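Long-range contacts in capsid Protein (Unidentified, PDB 4DMI), which forms a pentamer and probably serves as a structural protein of a phage capsid: residues Asp68-Asn73 and Arg158-Ala163; Thr76-Thr81 and Leu148-Asn153; Ile101-Val106 and Leu115-Ile120. All blocks are in the same frame, centred on the assembly; numbering follows the deposited sequence.

Contact 1 of 3, residues Asp68-Asn73 and Arg158-Ala163; sequences DFDVEN and RVQGIA. With NA (sodium ion), chain H.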
# COMPACT_ATOMS: atom_id res chain seq x y z
N ASP B 68 -2.45 -24.35 -1.73
CA ASP B 68 -1.01 -24.37 -1.47
C ASP B 68 -0.28 -25.10 -2.58
O ASP B 68 -0.75 -26.12 -3.10
CB ASP B 68 -0.73 -25.03 -0.11
CG ASP B 68 -1.28 -26.45 -0.01
OD1 ASP B 68 -2.48 -26.67 -0.29
OD2 ASP B 68 -0.51 -27.37 0.36
N PHE B 69 0.88 -24.58 -2.98
CA PHE B 69 1.67 -25.23 -4.02
C PHE B 69 3.17 -25.17 -3.73
O PHE B 69 3.66 -24.22 -3.11
CB PHE B 69 1.33 -24.70 -5.44
CG PHE B 69 1.38 -23.20 -5.55
CD1 PHE B 69 0.26 -22.42 -5.25
CD2 PHE B 69 2.55 -22.56 -5.94
CE1 PHE B 69 0.31 -21.04 -5.34
CE2 PHE B 69 2.61 -21.17 -6.05
CZ PHE B 69 1.49 -20.40 -5.73
N ASP B 70 3.87 -26.21 -4.18
CA ASP B 70 5.30 -26.37 -4.02
C ASP B 70 5.72 -27.22 -5.21
O ASP B 70 5.64 -28.45 -5.18
CB ASP B 70 5.61 -27.06 -2.68
CG ASP B 70 7.10 -27.12 -2.37
OD1 ASP B 70 7.92 -26.77 -3.24
OD2 ASP B 70 7.44 -27.56 -1.24
N VAL B 71 6.11 -26.54 -6.28
CA VAL B 71 6.20 -27.16 -7.60
C VAL B 71 7.64 -27.33 -8.07
O VAL B 71 8.40 -26.36 -8.11
CB VAL B 71 5.42 -26.31 -8.62
CG1 VAL B 71 5.44 -26.95 -10.02
CG2 VAL B 71 3.99 -26.08 -8.13
N GLU B 72 8.00 -28.56 -8.44
CA GLU B 72 9.36 -28.90 -8.85
C GLU B 72 9.28 -29.88 -10.01
O GLU B 72 8.66 -30.95 -9.88
CB GLU B 72 10.12 -29.54 -7.68
CG GLU B 72 11.59 -29.85 -7.95
CD GLU B 72 12.15 -30.91 -7.00
OE1 GLU B 72 11.53 -31.99 -6.88
OE2 GLU B 72 13.21 -30.66 -6.38
N ASN B 73 9.88 -29.52 -11.14
CA ASN B 73 9.97 -30.40 -12.31
C ASN B 73 8.60 -30.92 -12.77
O ASN B 73 8.44 -32.11 -13.10
CB ASN B 73 10.94 -31.55 -12.04
CG ASN B 73 11.49 -32.17 -13.31
OD1 ASN B 73 11.47 -31.57 -14.38
ND2 ASN B 73 12.00 -33.39 -13.19
N ARG B 158 12.14 -24.21 -7.91
CA ARG B 158 10.78 -24.38 -7.41
C ARG B 158 9.90 -23.14 -7.54
O ARG B 158 10.38 -22.01 -7.64
CB ARG B 158 10.79 -24.86 -5.94
CG ARG B 158 11.35 -26.26 -5.77
CD ARG B 158 11.12 -26.81 -4.38
NE ARG B 158 11.67 -28.16 -4.28
CZ ARG B 158 10.97 -29.24 -3.94
NH1 ARG B 158 9.69 -29.14 -3.62
NH2 ARG B 158 11.57 -30.42 -3.89
N VAL B 159 8.59 -23.38 -7.55
CA VAL B 159 7.60 -22.32 -7.44
C VAL B 159 6.78 -22.65 -6.21
O VAL B 159 6.14 -23.71 -6.16
CB VAL B 159 6.67 -22.26 -8.67
CG1 VAL B 159 5.63 -21.14 -8.51
CG2 VAL B 159 7.48 -22.07 -9.95
N GLN B 160 6.81 -21.78 -5.21
CA GLN B 160 6.14 -22.03 -3.93
C GLN B 160 5.21 -20.90 -3.57
O GLN B 160 5.52 -19.73 -3.80
CB GLN B 160 7.17 -22.23 -2.81
CG GLN B 160 8.07 -23.42 -3.05
CD GLN B 160 9.14 -23.59 -1.98
OE1 GLN B 160 9.56 -22.61 -1.36
NE2 GLN B 160 9.58 -24.82 -1.78
N GLY B 161 4.06 -21.22 -2.99
CA GLY B 161 3.18 -20.16 -2.56
C GLY B 161 1.79 -20.61 -2.20
O GLY B 161 1.55 -21.81 -1.99
N ILE B 162 0.89 -19.64 -2.10
CA ILE B 162 -0.50 -19.91 -1.78
C ILE B 162 -1.39 -19.06 -2.67
O ILE B 162 -0.99 -17.99 -3.14
CB ILE B 162 -0.81 -19.63 -0.28
CG1 ILE B 162 -0.40 -18.21 0.11
CG2 ILE B 162 -0.07 -20.61 0.61
CD1 ILE B 162 -0.68 -17.86 1.57
N ALA B 163 -2.61 -19.53 -2.89
CA ALA B 163 -3.60 -18.75 -3.60
C ALA B 163 -4.96 -19.01 -3.01
O ALA B 163 -5.17 -19.99 -2.30
CB ALA B 163 -3.60 -19.11 -5.11
NA NA H . 15.20 -30.48 -6.11
O HOH W 1 17.34 -30.88 -6.64
O HOH W 2 15.20 -32.72 -6.78

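Contact 2 of 3, residues Thr76-Thr81 and Leu148-Asn153; sequences TTIANT and LQARSN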
# COMPACT_ATOMS: atom_id res chain seq x y z
N THR B 76 1.83 -27.47 -12.56
CA THR B 76 0.76 -27.68 -11.60
C THR B 76 -0.30 -26.59 -11.69
O THR B 76 -0.00 -25.41 -11.58
CB THR B 76 1.32 -27.76 -10.18
OG1 THR B 76 2.13 -28.94 -10.07
CG2 THR B 76 0.19 -27.83 -9.14
N THR B 77 -1.54 -26.99 -11.91
CA THR B 77 -2.64 -26.04 -11.93
C THR B 77 -2.95 -25.43 -10.57
O THR B 77 -3.07 -26.14 -9.57
CB THR B 77 -3.90 -26.68 -12.52
OG1 THR B 77 -3.63 -27.02 -13.88
CG2 THR B 77 -5.08 -25.72 -12.47
N ILE B 78 -3.06 -24.11 -10.54
CA ILE B 78 -3.50 -23.41 -9.34
C ILE B 78 -5.01 -23.19 -9.40
O ILE B 78 -5.72 -23.46 -8.42
CB ILE B 78 -2.75 -22.07 -9.20
CG1 ILE B 78 -1.26 -22.36 -9.05
CG2 ILE B 78 -3.32 -21.25 -8.03
CD1 ILE B 78 -0.38 -21.12 -9.14
N ALA B 79 -5.51 -22.72 -10.54
CA ALA B 79 -6.95 -22.64 -10.74
C ALA B 79 -7.23 -22.73 -12.21
O ALA B 79 -6.40 -22.31 -13.02
CB ALA B 79 -7.50 -21.36 -10.17
N ASN B 80 -8.39 -23.26 -12.58
CA ASN B 80 -8.78 -23.35 -13.98
C ASN B 80 -10.28 -23.15 -14.20
O ASN B 80 -10.84 -23.64 -15.18
CB ASN B 80 -8.31 -24.66 -14.62
CG ASN B 80 -8.88 -25.89 -13.94
OD1 ASN B 80 -9.76 -25.81 -13.08
ND2 ASN B 80 -8.38 -27.06 -14.34
N THR B 81 -10.91 -22.44 -13.27
CA THR B 81 -12.30 -22.03 -13.43
C THR B 81 -12.43 -20.52 -13.19
O THR B 81 -11.59 -19.93 -12.50
CB THR B 81 -13.26 -22.86 -12.54
OG1 THR B 81 -12.88 -22.73 -11.17
CG2 THR B 81 -13.22 -24.32 -12.94
N LEU B 148 -4.53 -20.81 -14.55
CA LEU B 148 -3.43 -20.19 -13.83
C LEU B 148 -2.59 -21.34 -13.30
O LEU B 148 -3.12 -22.26 -12.66
CB LEU B 148 -3.95 -19.35 -12.68
CG LEU B 148 -2.94 -18.77 -11.69
CD1 LEU B 148 -2.04 -17.73 -12.36
CD2 LEU B 148 -3.69 -18.18 -10.51
N GLN B 149 -1.29 -21.32 -13.57
CA GLN B 149 -0.43 -22.45 -13.21
C GLN B 149 0.97 -22.06 -12.74
O GLN B 149 1.46 -20.96 -13.01
CB GLN B 149 -0.34 -23.43 -14.39
CG GLN B 149 0.39 -22.85 -15.60
CD GLN B 149 0.27 -23.70 -16.87
OE1 GLN B 149 -0.63 -24.53 -16.99
NE2 GLN B 149 1.19 -23.50 -17.80
N ALA B 150 1.59 -22.96 -12.00
CA ALA B 150 2.98 -22.84 -11.59
C ALA B 150 3.74 -23.88 -12.38
O ALA B 150 3.31 -25.03 -12.49
CB ALA B 150 3.11 -23.10 -10.11
N ARG B 151 4.89 -23.51 -12.93
CA ARG B 151 5.66 -24.45 -13.72
C ARG B 151 7.15 -24.35 -13.40
O ARG B 151 7.73 -23.26 -13.41
CB ARG B 151 5.43 -24.20 -15.21
CG ARG B 151 6.21 -25.14 -16.12
CD ARG B 151 5.77 -25.00 -17.57
NE ARG B 151 6.03 -23.67 -18.11
CZ ARG B 151 7.15 -23.33 -18.74
NH1 ARG B 151 8.12 -24.22 -18.92
NH2 ARG B 151 7.30 -22.10 -19.21
N SER B 152 7.74 -25.50 -13.09
CA SER B 152 9.19 -25.65 -12.97
C SER B 152 9.63 -26.72 -13.95
O SER B 152 9.03 -27.81 -14.00
CB SER B 152 9.57 -26.10 -11.56
OG SER B 152 10.83 -26.75 -11.58
N ASN B 153 10.65 -26.44 -14.75
CA ASN B 153 11.07 -27.40 -15.78
C ASN B 153 12.26 -28.25 -15.37
O ASN B 153 12.83 -28.98 -16.19
CB ASN B 153 11.39 -26.69 -17.10
CG ASN B 153 12.73 -25.96 -17.06
OD1 ASN B 153 13.29 -25.71 -15.99
ND2 ASN B 153 13.25 -25.64 -18.24
O HOH W 3 -1.36 -26.82 -15.50

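Contact 3 of 3, residues Ile101-Val106 and Leu115-Ile120; sequences IAVIEV and LANNRI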
# COMPACT_ATOMS: atom_id res chain seq x y z
N ILE B 101 13.79 -23.08 -15.41
CA ILE B 101 12.65 -22.17 -15.43
C ILE B 101 11.70 -22.46 -14.28
O ILE B 101 11.31 -23.61 -14.07
CB ILE B 101 11.87 -22.34 -16.74
CG1 ILE B 101 12.78 -21.99 -17.92
CG2 ILE B 101 10.59 -21.51 -16.73
CD1 ILE B 101 12.15 -22.27 -19.29
N ALA B 102 11.33 -21.42 -13.53
CA ALA B 102 10.32 -21.50 -12.48
C ALA B 102 9.44 -20.27 -12.60
O ALA B 102 9.90 -19.14 -12.37
CB ALA B 102 10.98 -21.54 -11.12
N VAL B 103 8.19 -20.47 -13.00
CA VAL B 103 7.32 -19.35 -13.34
C VAL B 103 5.90 -19.52 -12.84
O VAL B 103 5.45 -20.65 -12.56
CB VAL B 103 7.25 -19.10 -14.87
CG1 VAL B 103 8.61 -18.69 -15.43
CG2 VAL B 103 6.71 -20.33 -15.60
N ILE B 104 5.21 -18.40 -12.71
CA ILE B 104 3.75 -18.39 -12.65
C ILE B 104 3.30 -17.93 -14.02
O ILE B 104 3.80 -16.94 -14.55
CB ILE B 104 3.23 -17.39 -11.60
CG1 ILE B 104 3.64 -17.84 -10.19
CG2 ILE B 104 1.71 -17.23 -11.70
CD1 ILE B 104 2.82 -19.04 -9.64
N GLU B 105 2.33 -18.64 -14.61
CA GLU B 105 1.82 -18.24 -15.92
C GLU B 105 0.33 -18.50 -16.08
O GLU B 105 -0.25 -19.37 -15.44
CB GLU B 105 2.60 -18.92 -17.05
CG GLU B 105 2.47 -20.43 -17.06
CD GLU B 105 3.54 -21.09 -17.90
OE1 GLU B 105 4.45 -20.36 -18.35
OE2 GLU B 105 3.46 -22.32 -18.11
N VAL B 106 -0.28 -17.71 -16.97
CA VAL B 106 -1.68 -17.89 -17.31
C VAL B 106 -1.75 -18.29 -18.78
O VAL B 106 -0.95 -17.83 -19.59
CB VAL B 106 -2.52 -16.62 -17.01
CG1 VAL B 106 -1.97 -15.40 -17.73
CG2 VAL B 106 -3.99 -16.84 -17.35
N LEU B 115 3.62 -14.41 -15.63
CA LEU B 115 3.26 -13.33 -14.69
C LEU B 115 4.34 -13.12 -13.63
O LEU B 115 4.41 -12.05 -13.01
CB LEU B 115 1.93 -13.63 -14.01
CG LEU B 115 0.74 -13.87 -14.93
CD1 LEU B 115 -0.51 -14.05 -14.09
CD2 LEU B 115 0.59 -12.71 -15.93
N ALA B 116 5.20 -14.11 -13.44
CA ALA B 116 6.34 -14.03 -12.52
C ALA B 116 7.47 -14.87 -13.09
O ALA B 116 7.27 -16.05 -13.37
CB ALA B 116 5.95 -14.50 -11.13
N ASN B 117 8.63 -14.25 -13.28
CA ASN B 117 9.76 -14.86 -14.00
C ASN B 117 11.00 -14.99 -13.10
O ASN B 117 11.36 -14.04 -12.40
CB ASN B 117 10.07 -14.00 -15.23
CG ASN B 117 10.94 -14.70 -16.26
OD1 ASN B 117 11.74 -15.58 -15.93
ND2 ASN B 117 10.80 -14.29 -17.51
N ASN B 118 11.64 -16.16 -13.10
CA ASN B 118 12.78 -16.39 -12.20
C ASN B 118 14.16 -16.11 -12.79
O ASN B 118 15.14 -16.01 -12.04
CB ASN B 118 12.78 -17.83 -11.69
CG ASN B 118 13.20 -18.82 -12.76
OD1 ASN B 118 12.66 -18.81 -13.88
ND2 ASN B 118 14.19 -19.63 -12.45
N ARG B 119 14.27 -16.03 -14.11
CA ARG B 119 15.59 -16.01 -14.76
C ARG B 119 16.04 -14.57 -14.97
O ARG B 119 15.96 -14.01 -16.06
CB ARG B 119 15.57 -16.80 -16.08
CG ARG B 119 15.43 -18.31 -15.86
CD ARG B 119 15.58 -19.08 -17.16
NE ARG B 119 14.49 -18.80 -18.09
CZ ARG B 119 14.41 -19.29 -19.33
NH1 ARG B 119 15.38 -20.08 -19.79
NH2 ARG B 119 13.38 -18.99 -20.10
N ILE B 120 16.53 -13.98 -13.89
CA ILE B 120 16.70 -12.53 -13.81
C ILE B 120 18.10 -12.09 -13.38
O ILE B 120 18.47 -10.94 -13.63
CB ILE B 120 15.62 -11.94 -12.87
CG1 ILE B 120 15.60 -10.41 -12.86
CG2 ILE B 120 15.79 -12.46 -11.44
CD1 ILE B 120 15.36 -9.77 -14.21

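Contact 1 of 3, residues Asp68-Asn73 and Arg158-Ala163
Phe69 lies flat over the backbone of Gly161 in an antiparallel strand pair. Its CG sits between the backbone N and the carbonyl carbon (chi1 51°), which turns the ring across to the neighbouring strand. Gly161 CA is 3.9 Å from the ring centroid and over its face, a CH-pi contact. CE2 of Phe69 also reaches Val159 CG1 at 3.9 Å. Val71 and Val159 extend this apolar face, and Val87 and Leu91 of strand 83-95 help to bury it. Paired backbone bonds join Phe69 with Gly161 and Val71 with Val159.

The other face carries the charges. Asp68 and Asp70 are exposed there, while a neighbouring subunit packs on Gln160 and Ile162. Asp70 OD1 accepts from Arg158 NH1 at 3.0 Å and from Gln160 NE2 at 2.9 Å. The two donors come from opposite faces of the carboxylate. Glu72 lies over a face of the Arg158 guanidinium, with CB 3.8 Å above the plane. Glu72 OE1 and Arg158 NH2, 3.4 Å apart, form a salt bridge of charges only, since the oxygen lies well out of the guanidinium plane. Glu72 OE2 binds sodium at 2.0 Å. Two waters, Ala155 O and Glu96 of a neighbouring subunit also bind the ion. Arg158 NE bonds to that same Glu96. The arrangement is an antiparallel strand pair ending in a salt-bridge network and an intersubunit sodium site.

Contact 2 of 3, residues Thr76-Thr81 and Leu148-Asn153
Ile78 holds CG1 anti to its carbonyl carbon (chi1 -62°), and Leu148 holds CG anti to its backbone N (chi1 172°). These settings bring the two side chains together on the inner side of the strand pair. Ile78 CG2 meets Leu148 CD2 at 4.0 Å. The other branch of Ile78 runs along the partner strand, and its CD1 reaches Ala150 CB at 4.1 Å. Both contacts are apolar and buried. Phe69 and Ala163 also pack on Ile78, while Ile104 touches Ile78, Leu148 and Ala150.

The outer side is wetter. Thr77 and Gln149 form a non-hydrogen-bonded pair there. One water links them, 2.8 Å from Thr77 OG1 and 2.8 Å from Gln149 OE1, to which it donates. Gln149 NE2 bonds to Glu105 on the next strand, while OE1 takes the water.

The backbone is regular at one end and distorted at the other. Thr76 and Ala150 exchange two bonds, and the one from Thr76 N to Ala150 O is almost straight, at 177°. Further along, Leu148 O accepts from two successive amides, Ile78 N at 2.8 Å and Ala79 N at 3.2 Å. Leu148 N returns a bond to Ala79 O. One extra residue is thus fitted into the strand opposite Leu148. The register shifts by one, and the chain turns a corner at Ile78. Two residues facing one across an antiparallel pair make this a classic beta bulge.

Contact 3 of 3, residues Ile101-Val106 and Leu115-Ile120
Asn118 reaches across to Ala102 and bonds its backbone. Ala102 N donates to Asn118 OD1 at 3.0 Å, nearly straight at the hydrogen, but it comes from above the amide plane. CG of Asn118 lies between its backbone N and carbonyl carbon (chi1 73°), which folds the amide back over Ala102. Beside it, Ile101 lies over one face of the Arg119 guanidinium, with CG1 3.4 Å above the centre of the plane.

Further along, Ile104 O accepts from Leu115 N at 2.8 Å and weakly from Ala116 N. Ile104 N bonds to Ala116 O at 3.2 Å. Leu115 and Ala116 therefore both face Ile104, a classic beta bulge in the hairpin of strands 102-107 and 112-121. Apolar contacts surround it. Ile104 CB meets Ala116 CB at 4.0 Å, and Val106 CG1 touches Leu115 CD2.

A second layer sets these groups in place. Asn117 OD1 accepts from Arg119 N at 3.1 Å, forming an Asx turn. Ser92 O and Ala100 O hold the Asn118 amide nitrogen, and Ser98 O holds Arg119 NH1. Phe136 of strand 133-142 packs on both Ile104 and Ala116. Arg119 O receives a weak hydrogen bond from Gln160 NE2 of a neighbouring subunit.

All three contacts join antiparallel strands of one mixed sheet. Contact 3 is the most buried, and contacts 1 and 2 are only partly so. Contacts 2 and 3 each contain a classic bulge, whereas contact 1 keeps its register. Strands 147-152 and 102-107 are neighbours, and Asn153 OD1 meets Ile101 N at 2.7 Å to tie contact 2 to contact 3. Val159 of contact 1 packs on Ala150 of contact 2 and on Ile104 of contact 3, so their apolar sides meet. The polar chemistry differs: charges and sodium in contact 1, a water in contact 2, an asparagine in contact 3. Contacts 1 and 3 touch neighbouring subunits, but contact 2 does not.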